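Ribulose-1,5-bisphosphate carboxylase/oxygenase large subunit (Rhodopseudomonas palustris, PDB 3QFW) is a Rubisco-like protein that probably binds magnesium, classed as a ribulose-bisphosphate carboxylase although its own reaction may differ. Local coordinates at residues A78-L83 with R274-D279; H107-F112 with G309-C314; G114-L119 with A241-A246. All blocks are in the same frame, centred on the assembly; numbering follows the deposited sequence.

Contact 1. Residues A78-L83 with R274-D279; sequences AEPGQL and RLFGAD
The ring of Phe276 presents one face to Pro80 and its edge to Leu83. Pro80 CB stands over that face, 3.8 Å from the ring centroid and 18° off the normal, a CH-pi contact shifted toward the rim at CZ and CE1. Pro80 CG continues along the same face and lies 3.9 Å from Phe276 CE1. At the ring edge, close to its plane, Leu83 CD2 comes up to Phe276 CZ at a looser 4.4 Å. The edge-to-face partner Phe112 and Val236 also pack against Phe276. Its CG lies anti to its own carbonyl carbon (chi1 -66°), which carries the ring away from helix 265-276 toward the first turn of helix 80-88.

In the Rubisco fold this joins the N-terminal alpha/beta domain to the TIM barrel, with Pro80 opening one helix and Phe276 near the end of the other. Replacing Phe276 with alanine would probably open a gap between the two helices and leave Pro80 without the aromatic face it rests on.

Glu79 is the N-cap of helix 80-88: its OE1 accepts from Gln82 N at 3.0 Å, the donor standing 46° out of the carboxylate plane, while OE2 bonds to Ser237 OG. Gly277, with positive phi, closes helix 265-276 in a Schellman motif, and at these angles a side chain would jam against the preceding carbonyl. Beyond the contact, Gln82 NE2 donates to Gly168 O of the second subunit.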
ATOM      1  N   ALA B  78       2.447   5.986  17.498  1.00 35.46           N
ATOM      2  CA  ALA B  78       1.937   4.626  17.321  1.00 33.72           C
ATOM      3  C   ALA B  78       0.688   4.644  16.445  1.00 34.77           C
ATOM      4  O   ALA B  78      -0.436   4.420  16.911  1.00 34.54           O
ATOM      5  CB  ALA B  78       1.659   3.959  18.675  1.00 33.94           C
ATOM      6  N   GLU B  79       0.919   4.903  15.161  1.00 29.05           N
ATOM      7  CA  GLU B  79      -0.127   5.084  14.159  1.00 32.82           C
ATOM      8  C   GLU B  79       0.381   4.366  12.900  1.00 28.42           C
ATOM      9  O   GLU B  79       1.351   4.806  12.291  1.00 30.58           O
ATOM     10  CB  GLU B  79      -0.301   6.586  13.916  1.00 29.53           C
ATOM     11  CG  GLU B  79      -1.625   6.990  13.303  1.00 33.84           C
ATOM     12  CD  GLU B  79      -1.780   6.477  11.891  1.00 31.04           C
ATOM     13  OE1 GLU B  79      -1.072   6.990  10.995  1.00 32.62           O
ATOM     14  OE2 GLU B  79      -2.599   5.551  11.689  1.00 32.23           O
ATOM     15  N   PRO B  80      -0.241   3.229  12.544  1.00 32.98           N
ATOM     16  CA  PRO B  80       0.372   2.274  11.607  1.00 29.96           C
ATOM     17  C   PRO B  80       0.849   2.921  10.311  1.00 28.56           C
ATOM     18  O   PRO B  80       2.005   2.748   9.921  1.00 25.30           O
ATOM     19  CB  PRO B  80      -0.755   1.274  11.338  1.00 29.20           C
ATOM     20  CG  PRO B  80      -1.579   1.313  12.569  1.00 31.19           C
ATOM     21  CD  PRO B  80      -1.549   2.753  13.024  1.00 30.14           C
ATOM     22  N   GLY B  81      -0.035   3.666   9.662  1.00 27.60           N
ATOM     23  CA  GLY B  81       0.312   4.361   8.430  1.00 27.84           C
ATOM     24  C   GLY B  81       1.507   5.291   8.584  1.00 25.48           C
ATOM     25  O   GLY B  81       2.444   5.255   7.786  1.00 26.53           O
ATOM     26  N   GLN B  82       1.475   6.127   9.614  1.00 24.86           N
ATOM     27  CA  GLN B  82       2.552   7.085   9.860  1.00 25.20           C
ATOM     28  C   GLN B  82       3.867   6.405  10.203  1.00 28.09           C
ATOM     29  O   GLN B  82       4.940   6.875   9.819  1.00 29.33           O
ATOM     30  CB  GLN B  82       2.161   8.075  10.956  1.00 27.28           C
ATOM     31  CG  GLN B  82       3.244   9.101  11.304  1.00 29.67           C
ATOM     32  CD  GLN B  82       3.613  10.036  10.146  1.00 32.26           C
ATOM     33  OE1 GLN B  82       2.968  10.043   9.097  1.00 31.60           O
ATOM     34  NE2 GLN B  82       4.668  10.819  10.340  1.00 31.46           N
ATOM     35  N   LEU B  83       3.774   5.293  10.931  1.00 28.04           N
ATOM     36  CA  LEU B  83       4.945   4.505  11.274  1.00 30.16           C
ATOM     37  C   LEU B  83       5.573   3.966   9.996  1.00 28.43           C
ATOM     38  O   LEU B  83       6.773   4.097   9.786  1.00 29.33           O
ATOM     39  CB  LEU B  83       4.582   3.367  12.235  1.00 26.26           C
ATOM     40  CG  LEU B  83       5.753   2.435  12.573  1.00 26.96           C
ATOM     41  CD1 LEU B  83       6.904   3.231  13.175  1.00 29.53           C
ATOM     42  CD2 LEU B  83       5.316   1.295  13.514  1.00 32.81           C
ATOM     43  N   ARG B 274       1.476  -8.960  12.585  1.00 24.10           N
ATOM     44  CA  ARG B 274       1.228  -9.423  13.958  1.00 27.68           C
ATOM     45  C   ARG B 274       1.050  -8.251  14.938  1.00 27.12           C
ATOM     46  O   ARG B 274       0.080  -8.202  15.699  1.00 26.54           O
ATOM     47  CB  ARG B 274       2.395 -10.303  14.409  1.00 22.28           C
ATOM     48  CG  ARG B 274       2.371 -10.723  15.902  1.00 26.50           C
ATOM     49  CD  ARG B 274       3.665 -11.422  16.271  1.00 27.73           C
ATOM     50  NE  ARG B 274       3.674 -11.936  17.650  1.00 26.26           N
ATOM     51  CZ  ARG B 274       4.713 -12.560  18.186  1.00 28.76           C
ATOM     52  NH1 ARG B 274       5.806 -12.747  17.456  1.00 29.19           N
ATOM     53  NH2 ARG B 274       4.665 -12.992  19.445  1.00 26.32           N
ATOM     54  N   LEU B 275       1.992  -7.312  14.905  1.00 26.01           N
ATOM     55  CA  LEU B 275       1.932  -6.118  15.742  1.00 26.44           C
ATOM     56  C   LEU B 275       0.577  -5.418  15.589  1.00 29.58           C
ATOM     57  O   LEU B 275      -0.046  -5.014  16.571  1.00 29.11           O
ATOM     58  CB  LEU B 275       3.060  -5.145  15.342  1.00 29.87           C
ATOM     59  CG  LEU B 275       3.174  -3.813  16.086  1.00 27.82           C
ATOM     60  CD1 LEU B 275       3.647  -4.037  17.518  1.00 25.54           C
ATOM     61  CD2 LEU B 275       4.124  -2.849  15.387  1.00 28.07           C
ATOM     62  N   PHE B 276       0.135  -5.268  14.343  1.00 28.09           N
ATOM     63  CA  PHE B 276      -1.094  -4.534  14.049  1.00 27.72           C
ATOM     64  C   PHE B 276      -2.383  -5.312  14.333  1.00 31.39           C
ATOM     65  O   PHE B 276      -3.469  -4.721  14.337  1.00 33.66           O
ATOM     66  CB  PHE B 276      -1.080  -4.029  12.601  1.00 28.54           C
ATOM     67  CG  PHE B 276      -0.012  -3.003  12.339  1.00 28.66           C
ATOM     68  CD1 PHE B 276       0.412  -2.154  13.350  1.00 28.44           C
ATOM     69  CD2 PHE B 276       0.594  -2.908  11.095  1.00 31.14           C
ATOM     70  CE1 PHE B 276       1.407  -1.205  13.115  1.00 27.38           C
ATOM     71  CE2 PHE B 276       1.584  -1.972  10.857  1.00 28.98           C
ATOM     72  CZ  PHE B 276       1.993  -1.124  11.872  1.00 29.90           C
ATOM     73  N   GLY B 277      -2.267  -6.623  14.533  1.00 28.69           N
ATOM     74  CA  GLY B 277      -3.381  -7.430  15.013  1.00 27.49           C
ATOM     75  C   GLY B 277      -3.726  -8.712  14.277  1.00 27.89           C
ATOM     76  O   GLY B 277      -4.759  -9.321  14.554  1.00 28.96           O
ATOM     77  N   ALA B 278      -2.892  -9.133  13.333  1.00 21.12           N
ATOM     78  CA  ALA B 278      -3.196 -10.339  12.584  1.00 24.41           C
ATOM     79  C   ALA B 278      -3.044 -11.579  13.493  1.00 26.64           C
ATOM     80  O   ALA B 278      -2.032 -11.737  14.165  1.00 27.43           O
ATOM     81  CB  ALA B 278      -2.298 -10.452  11.374  1.00 29.12           C
ATOM     82  N   ASP B 279      -4.051 -12.447  13.513  1.00 27.08           N
ATOM     83  CA  ASP B 279      -3.958 -13.687  14.286  1.00 26.32           C
ATOM     84  C   ASP B 279      -3.349 -14.805  13.460  1.00 29.94           C
ATOM     85  O   ASP B 279      -2.705 -15.718  14.006  1.00 30.54           O
ATOM     86  CB  ASP B 279      -5.321 -14.113  14.810  1.00 27.00           C
ATOM     87  CG  ASP B 279      -5.955 -13.053  15.679  1.00 27.65           C
ATOM     88  OD1 ASP B 279      -5.407 -12.775  16.766  1.00 29.10           O
ATOM     89  OD2 ASP B 279      -7.000 -12.512  15.274  1.00 28.64           O
TER

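Contact 2. Residues H107-F112 with G309-C314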
ATOM      1  N   HIS B 107       6.882   0.719  24.165  1.00 34.45           N
ATOM      2  CA  HIS B 107       5.597   1.411  24.197  1.00 37.60           C
ATOM      3  C   HIS B 107       4.809   1.260  22.884  1.00 36.03           C
ATOM      4  O   HIS B 107       3.585   1.362  22.885  1.00 37.49           O
ATOM      5  CB  HIS B 107       5.737   2.883  24.631  1.00 34.89           C
ATOM      6  CG  HIS B 107       6.125   3.821  23.531  1.00 40.06           C
ATOM      7  ND1 HIS B 107       7.420   4.259  23.350  1.00 42.57           N
ATOM      8  CD2 HIS B 107       5.383   4.438  22.581  1.00 39.30           C
ATOM      9  CE1 HIS B 107       7.462   5.091  22.325  1.00 38.58           C
ATOM     10  NE2 HIS B 107       6.239   5.215  21.838  1.00 43.67           N
ATOM     11  N   TYR B 108       5.498   0.984  21.782  1.00 33.05           N
ATOM     12  CA  TYR B 108       4.808   0.732  20.515  1.00 34.14           C
ATOM     13  C   TYR B 108       4.070  -0.602  20.563  1.00 33.97           C
ATOM     14  O   TYR B 108       2.949  -0.726  20.069  1.00 31.52           O
ATOM     15  CB  TYR B 108       5.780   0.720  19.337  1.00 32.28           C
ATOM     16  CG  TYR B 108       6.267   2.090  18.943  1.00 33.20           C
ATOM     17  CD1 TYR B 108       7.405   2.620  19.523  1.00 35.40           C
ATOM     18  CD2 TYR B 108       5.582   2.855  18.008  1.00 32.61           C
ATOM     19  CE1 TYR B 108       7.857   3.867  19.187  1.00 33.10           C
ATOM     20  CE2 TYR B 108       6.031   4.121  17.663  1.00 32.87           C
ATOM     21  CZ  TYR B 108       7.175   4.610  18.253  1.00 32.90           C
ATOM     22  OH  TYR B 108       7.650   5.854  17.946  1.00 30.22           O
ATOM     23  N   LEU B 109       4.704  -1.604  21.155  1.00 28.85           N
ATOM     24  CA  LEU B 109       4.065  -2.908  21.222  1.00 31.90           C
ATOM     25  C   LEU B 109       2.804  -2.846  22.085  1.00 31.94           C
ATOM     26  O   LEU B 109       1.804  -3.468  21.766  1.00 30.96           O
ATOM     27  CB  LEU B 109       5.040  -3.971  21.724  1.00 32.64           C
ATOM     28  CG  LEU B 109       5.963  -4.575  20.659  1.00 32.99           C
ATOM     29  CD1 LEU B 109       6.866  -3.525  19.979  1.00 31.44           C
ATOM     30  CD2 LEU B 109       6.785  -5.730  21.256  1.00 31.90           C
ATOM     31  N   THR B 110       2.839  -2.071  23.163  1.00 34.17           N
ATOM     32  CA  THR B 110       1.688  -2.021  24.063  1.00 34.86           C
ATOM     33  C   THR B 110       0.551  -1.256  23.403  1.00 34.58           C
ATOM     34  O   THR B 110      -0.619  -1.629  23.511  1.00 33.71           O
ATOM     35  CB  THR B 110       2.029  -1.372  25.419  1.00 41.00           C
ATOM     36  OG1 THR B 110       3.191  -1.997  25.975  1.00 38.73           O
ATOM     37  CG2 THR B 110       0.873  -1.537  26.390  1.00 38.42           C
ATOM     38  N   ALA B 111       0.913  -0.184  22.711  1.00 34.86           N
ATOM     39  CA  ALA B 111      -0.056   0.652  22.016  1.00 33.79           C
ATOM     40  C   ALA B 111      -0.780  -0.122  20.919  1.00 31.94           C
ATOM     41  O   ALA B 111      -2.004  -0.094  20.841  1.00 31.89           O
ATOM     42  CB  ALA B 111       0.623   1.872  21.446  1.00 35.08           C
ATOM     43  N   PHE B 112      -0.022  -0.813  20.072  1.00 33.04           N
ATOM     44  CA  PHE B 112      -0.621  -1.582  18.978  1.00 31.64           C
ATOM     45  C   PHE B 112      -1.341  -2.848  19.475  1.00 31.52           C
ATOM     46  O   PHE B 112      -2.422  -3.184  18.990  1.00 31.59           O
ATOM     47  CB  PHE B 112       0.421  -1.920  17.895  1.00 27.58           C
ATOM     48  CG  PHE B 112       0.931  -0.715  17.126  1.00 30.75           C
ATOM     49  CD1 PHE B 112       0.051   0.135  16.463  1.00 32.74           C
ATOM     50  CD2 PHE B 112       2.291  -0.455  17.043  1.00 27.68           C
ATOM     51  CE1 PHE B 112       0.520   1.246  15.738  1.00 30.13           C
ATOM     52  CE2 PHE B 112       2.774   0.654  16.321  1.00 27.68           C
ATOM     53  CZ  PHE B 112       1.879   1.500  15.667  1.00 28.18           C
ATOM     54  N   GLY B 309       7.710  -8.575  22.837  1.00 32.54           N
ATOM     55  CA  GLY B 309       7.105  -8.014  24.036  1.00 34.55           C
ATOM     56  C   GLY B 309       6.160  -9.004  24.716  1.00 30.96           C
ATOM     57  O   GLY B 309       6.445 -10.201  24.804  1.00 35.30           O
ATOM     58  N   LYS B 310       5.023  -8.495  25.180  1.00 32.39           N
ATOM     59  CA  LYS B 310       3.966  -9.304  25.774  1.00 35.38           C
ATOM     60  C   LYS B 310       2.901  -9.737  24.762  1.00 32.70           C
ATOM     61  O   LYS B 310       1.813 -10.157  25.156  1.00 33.89           O
ATOM     62  CB  LYS B 310       3.290  -8.516  26.899  1.00 39.17           C
ATOM     63  CG  LYS B 310       4.128  -8.385  28.166  1.00 45.16           C
ATOM     64  CD  LYS B 310       3.624  -7.254  29.057  1.00 50.86           C
ATOM     65  CE  LYS B 310       4.055  -5.894  28.516  1.00 51.36           C
ATOM     66  NZ  LYS B 310       3.588  -4.754  29.364  1.00 53.53           N
ATOM     67  N   LEU B 311       3.211  -9.641  23.468  1.00 31.63           N
ATOM     68  CA  LEU B 311       2.213  -9.872  22.421  1.00 29.33           C
ATOM     69  C   LEU B 311       1.973 -11.338  22.063  1.00 29.88           C
ATOM     70  O   LEU B 311       2.912 -12.124  21.974  1.00 29.72           O
ATOM     71  CB  LEU B 311       2.602  -9.113  21.152  1.00 28.27           C
ATOM     72  CG  LEU B 311       2.756  -7.608  21.382  1.00 29.26           C
ATOM     73  CD1 LEU B 311       2.898  -6.889  20.058  1.00 30.62           C
ATOM     74  CD2 LEU B 311       1.563  -7.086  22.157  1.00 30.02           C
ATOM     75  N   ASN B 312       0.715 -11.686  21.818  1.00 27.44           N
ATOM     76  CA  ASN B 312       0.383 -13.034  21.357  1.00 30.66           C
ATOM     77  C   ASN B 312       1.104 -13.380  20.056  1.00 33.10           C
ATOM     78  O   ASN B 312       1.430 -12.493  19.252  1.00 30.85           O
ATOM     79  CB  ASN B 312      -1.127 -13.172  21.141  1.00 31.09           C
ATOM     80  CG  ASN B 312      -1.905 -13.202  22.438  1.00 33.28           C
ATOM     81  OD1 ASN B 312      -1.401 -13.666  23.464  1.00 32.53           O
ATOM     82  ND2 ASN B 312      -3.143 -12.716  22.401  1.00 32.20           N
ATOM     83  N   ALA B 313       1.344 -14.668  19.852  1.00 30.07           N
ATOM     84  CA  ALA B 313       1.884 -15.169  18.592  1.00 29.43           C
ATOM     85  C   ALA B 313       0.809 -15.113  17.509  1.00 28.65           C
ATOM     86  O   ALA B 313      -0.382 -15.115  17.811  1.00 28.96           O
ATOM     87  CB  ALA B 313       2.380 -16.620  18.777  1.00 30.63           C
ATOM     88  N   CYS B 314       1.249 -15.046  16.253  1.00 26.95           N
ATOM     89  CA  CYS B 314       0.379 -15.072  15.075  1.00 26.44           C
ATOM     90  C   CYS B 314       0.715 -16.362  14.328  1.00 26.74           C
ATOM     91  O   CYS B 314       1.894 -16.684  14.186  1.00 32.02           O
ATOM     92  CB  CYS B 314       0.688 -13.833  14.199  1.00 25.19           C
ATOM     93  SG  CYS B 314       0.017 -13.811  12.503  1.00 29.20           S
TER
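Leu109 and Leu311 meet obliquely through their branched ends, with Leu311 CD1 lying 3.9 Å from Leu109 CG. Both side chains start the same way, CG anti to the carbonyl carbon, but they differ one bond further out. In Leu311 it is CD1 that runs on anti to CA (chi2 -170°) and reaches the middle of the other leucine; CD2 branches off to rest 3.6 Å from the backbone atom Leu109 O. In Leu109, chi2 of 60° turns CD1 aside and makes CD2 the far end of the chain, which lands 3.4 Å from Gly309 N.

Helix 106-112 precedes helix 118-126 and the first barrel strand, 133-138, and 309-314 is a helix-to-strand loop of the barrel, leading from helix 294-305 into strand 315-319. Leu275, on barrel helix 265-276, touches both leucines, so the pair is backed by a third aliphatic residue. Gly309 has positive phi, and a CB on it would run into Leu109 CD2.

At the solvent side Lys310 bends back at CD (chi3 -77°), bringing NZ to 4.4 Å from Thr110 OG1, too long for a hydrogen bond. That hydroxyl makes a weak bond to Ala106 O within its own helix.

Contact 3. Residues G114-L119 with A241-A246; sequences GPRVGL and AIVKEA
Arg116 NH1 is shared between two backbone carbonyls, Gly114 O and Phe112 O, and this fixes the guanidinium for its meeting with Val243 and Lys244. The bond to Gly114 O is 2.8 Å long and 159° at the hydrogen. It uses a lone pair in the carbonyl plane, and the acceptor lies only 3° out of the guanidinium plane. Bends at chi2 (-44°) and chi3 fold the side chain back toward Gly114 to get there.

Held this way, the guanidinium turns one face to Val243 CG1, which sits above it toward the rim; the same methyl touches Arg116 CG at 3.9 Å. The two side chains cross at about a right angle.

The contact joins the lead-in to helix 118-126 with the end of helix 236-243, which comes after strand 226-229 of the TIM barrel and the short helix 231-234. Val243 also begins a type I turn running to Ala246.

Lys244 extends past the arginine obliquely, its CG 3.6 Å from Arg116 NH2. Arg116 NH2 and Lys244 NZ stay 5.4 Å apart, so the like charges probably repel only mildly, and it is the lysine's aliphatic stem that does the touching. A lattice neighbour touches both residues, so their exact poses may partly reflect the crystal.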
ATOM      1  N   GLY B 114      -0.930  -6.136  19.270  1.00 30.03           N
ATOM      2  CA  GLY B 114      -0.774  -7.429  18.631  1.00 30.72           C
ATOM      3  C   GLY B 114      -2.046  -8.239  18.487  1.00 28.75           C
ATOM      4  O   GLY B 114      -3.151  -7.707  18.583  1.00 32.41           O
ATOM      5  N   PRO B 115      -1.899  -9.547  18.240  1.00 28.12           N
ATOM      6  CA  PRO B 115      -3.066 -10.386  17.965  1.00 30.33           C
ATOM      7  C   PRO B 115      -3.989 -10.472  19.166  1.00 32.73           C
ATOM      8  O   PRO B 115      -3.517 -10.716  20.288  1.00 29.94           O
ATOM      9  CB  PRO B 115      -2.450 -11.758  17.666  1.00 28.52           C
ATOM     10  CG  PRO B 115      -1.058 -11.450  17.221  1.00 28.86           C
ATOM     11  CD  PRO B 115      -0.637 -10.281  18.056  1.00 27.87           C
ATOM     12  N   ARG B 116      -5.286 -10.265  18.942  1.00 30.73           N
ATOM     13  CA  ARG B 116      -6.250 -10.357  20.039  1.00 33.04           C
ATOM     14  C   ARG B 116      -6.620 -11.814  20.362  1.00 32.80           C
ATOM     15  O   ARG B 116      -7.046 -12.111  21.471  1.00 31.17           O
ATOM     16  CB  ARG B 116      -7.521  -9.543  19.751  1.00 27.26           C
ATOM     17  CG  ARG B 116      -7.289  -8.153  19.143  1.00 38.57           C
ATOM     18  CD  ARG B 116      -6.176  -7.407  19.832  1.00 33.30           C
ATOM     19  NE  ARG B 116      -6.456  -5.982  20.009  1.00 38.01           N
ATOM     20  CZ  ARG B 116      -5.613  -5.009  19.675  1.00 32.03           C
ATOM     21  NH1 ARG B 116      -4.441  -5.299  19.128  1.00 32.20           N
ATOM     22  NH2 ARG B 116      -5.936  -3.745  19.895  1.00 31.22           N
ATOM     23  N   VAL B 117      -6.477 -12.707  19.386  1.00 30.16           N
ATOM     24  CA  VAL B 117      -6.825 -14.115  19.574  1.00 29.60           C
ATOM     25  C   VAL B 117      -5.553 -14.956  19.586  1.00 30.38           C
ATOM     26  O   VAL B 117      -5.323 -15.762  20.495  1.00 29.44           O
ATOM     27  CB  VAL B 117      -7.762 -14.627  18.460  1.00 29.73           C
ATOM     28  CG1 VAL B 117      -7.990 -16.142  18.605  1.00 29.85           C
ATOM     29  CG2 VAL B 117      -9.083 -13.868  18.473  1.00 29.99           C
ATOM     30  N   GLY B 118      -4.732 -14.760  18.559  1.00 28.55           N
ATOM     31  CA  GLY B 118      -3.419 -15.361  18.489  1.00 31.53           C
ATOM     32  C   GLY B 118      -3.410 -16.867  18.268  1.00 28.08           C
ATOM     33  O   GLY B 118      -4.455 -17.516  18.104  1.00 28.22           O
ATOM     34  N   LEU B 119      -2.203 -17.416  18.244  1.00 29.53           N
ATOM     35  CA  LEU B 119      -1.999 -18.839  18.019  1.00 29.94           C
ATOM     36  C   LEU B 119      -2.772 -19.672  19.042  1.00 31.90           C
ATOM     37  O   LEU B 119      -3.449 -20.633  18.682  1.00 28.85           O
ATOM     38  CB  LEU B 119      -0.502 -19.169  18.064  1.00 30.89           C
ATOM     39  CG  LEU B 119      -0.061 -20.638  18.120  1.00 33.44           C
ATOM     40  CD1 LEU B 119      -0.547 -21.411  16.902  1.00 33.76           C
ATOM     41  CD2 LEU B 119       1.459 -20.713  18.244  1.00 32.56           C
ATOM     42  N   ALA B 241      -7.637  -0.528  12.720  1.00 31.58           N
ATOM     43  CA  ALA B 241      -8.944  -0.089  13.205  1.00 32.39           C
ATOM     44  C   ALA B 241      -9.952  -1.233  13.221  1.00 31.98           C
ATOM     45  O   ALA B 241     -10.733  -1.358  14.165  1.00 33.49           O
ATOM     46  CB  ALA B 241      -9.471   1.066  12.359  1.00 31.43           C
ATOM     47  N   ILE B 242      -9.946  -2.056  12.172  1.00 32.61           N
ATOM     48  CA  ILE B 242     -10.840  -3.213  12.099  1.00 32.90           C
ATOM     49  C   ILE B 242     -10.477  -4.250  13.156  1.00 34.20           C
ATOM     50  O   ILE B 242     -11.359  -4.871  13.756  1.00 35.68           O
ATOM     51  CB  ILE B 242     -10.835  -3.876  10.702  1.00 30.59           C
ATOM     52  CG1 ILE B 242     -11.712  -3.081   9.737  1.00 36.99           C
ATOM     53  CG2 ILE B 242     -11.377  -5.293  10.768  1.00 35.10           C
ATOM     54  CD1 ILE B 242     -13.200  -3.131  10.069  1.00 36.80           C
ATOM     55  N   VAL B 243      -9.181  -4.448  13.378  1.00 31.77           N
ATOM     56  CA  VAL B 243      -8.739  -5.389  14.408  1.00 33.22           C
ATOM     57  C   VAL B 243      -9.368  -5.025  15.749  1.00 33.90           C
ATOM     58  O   VAL B 243      -9.826  -5.893  16.491  1.00 30.60           O
ATOM     59  CB  VAL B 243      -7.199  -5.403  14.534  1.00 34.80           C
ATOM     60  CG1 VAL B 243      -6.756  -6.047  15.853  1.00 32.48           C
ATOM     61  CG2 VAL B 243      -6.573  -6.117  13.335  1.00 33.34           C
ATOM     62  N   LYS B 244      -9.399  -3.731  16.049  1.00 31.83           N
ATOM     63  CA  LYS B 244      -9.992  -3.237  17.291  1.00 37.03           C
ATOM     64  C   LYS B 244     -11.513  -3.384  17.366  1.00 38.77           C
ATOM     65  O   LYS B 244     -12.106  -3.219  18.437  1.00 41.21           O
ATOM     66  CB  LYS B 244      -9.598  -1.776  17.508  1.00 30.79           C
ATOM     67  CG  LYS B 244      -8.197  -1.614  18.061  1.00 37.27           C
ATOM     68  CD  LYS B 244      -7.717  -0.193  17.903  1.00 36.16           C
ATOM     69  CE  LYS B 244      -6.314  -0.030  18.450  1.00 44.23           C
ATOM     70  NZ  LYS B 244      -5.778   1.344  18.193  1.00 39.48           N
ATOM     71  N   GLU B 245     -12.136  -3.691  16.235  1.00 39.62           N
ATOM     72  CA  GLU B 245     -13.587  -3.858  16.168  1.00 38.47           C
ATOM     73  C   GLU B 245     -13.971  -5.319  15.918  1.00 38.64           C
ATOM     74  O   GLU B 245     -15.154  -5.683  15.907  1.00 38.88           O
ATOM     75  CB  GLU B 245     -14.167  -2.931  15.085  1.00 38.93           C
ATOM     76  CG  GLU B 245     -13.978  -1.443  15.399  1.00 35.22           C
ATOM     77  CD  GLU B 245     -14.371  -0.523  14.250  1.00 46.04           C
ATOM     78  OE1 GLU B 245     -14.023   0.680  14.307  1.00 39.73           O
ATOM     79  OE2 GLU B 245     -15.023  -0.996  13.292  1.00 43.98           O
ATOM     80  N   ALA B 246     -12.957  -6.161  15.743  1.00 37.89           N
ATOM     81  CA  ALA B 246     -13.156  -7.561  15.371  1.00 37.34           C
ATOM     82  C   ALA B 246     -13.950  -8.381  16.405  1.00 39.24           C
ATOM     83  O   ALA B 246     -14.684  -9.296  16.043  1.00 42.07           O
ATOM     84  CB  ALA B 246     -11.815  -8.225  15.071  1.00 37.67           C
TER

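The three contacts form a compact cluster, their centres 10 to 11 Å from one another. Along the chain the segments run 78-83, 107-112, 114-119, 241-246, 274-279, 309-314, so contacts 1 and 2 interleave, while contact 3 falls within the span of each. Polar bonds probably knit them together: Arg274 to the carbonyls of Leu311 and Asn312, Asp279 to the amides of Val117 and Gly118, Asn312 to Pro115 O. Helices 80-88 and 106-112, with the lead-in to helix 118-126, thus lie against helices 236-243 and 265-276 and the loop before strand 315-319, seating the N-terminal part on one flank of the TIM barrel.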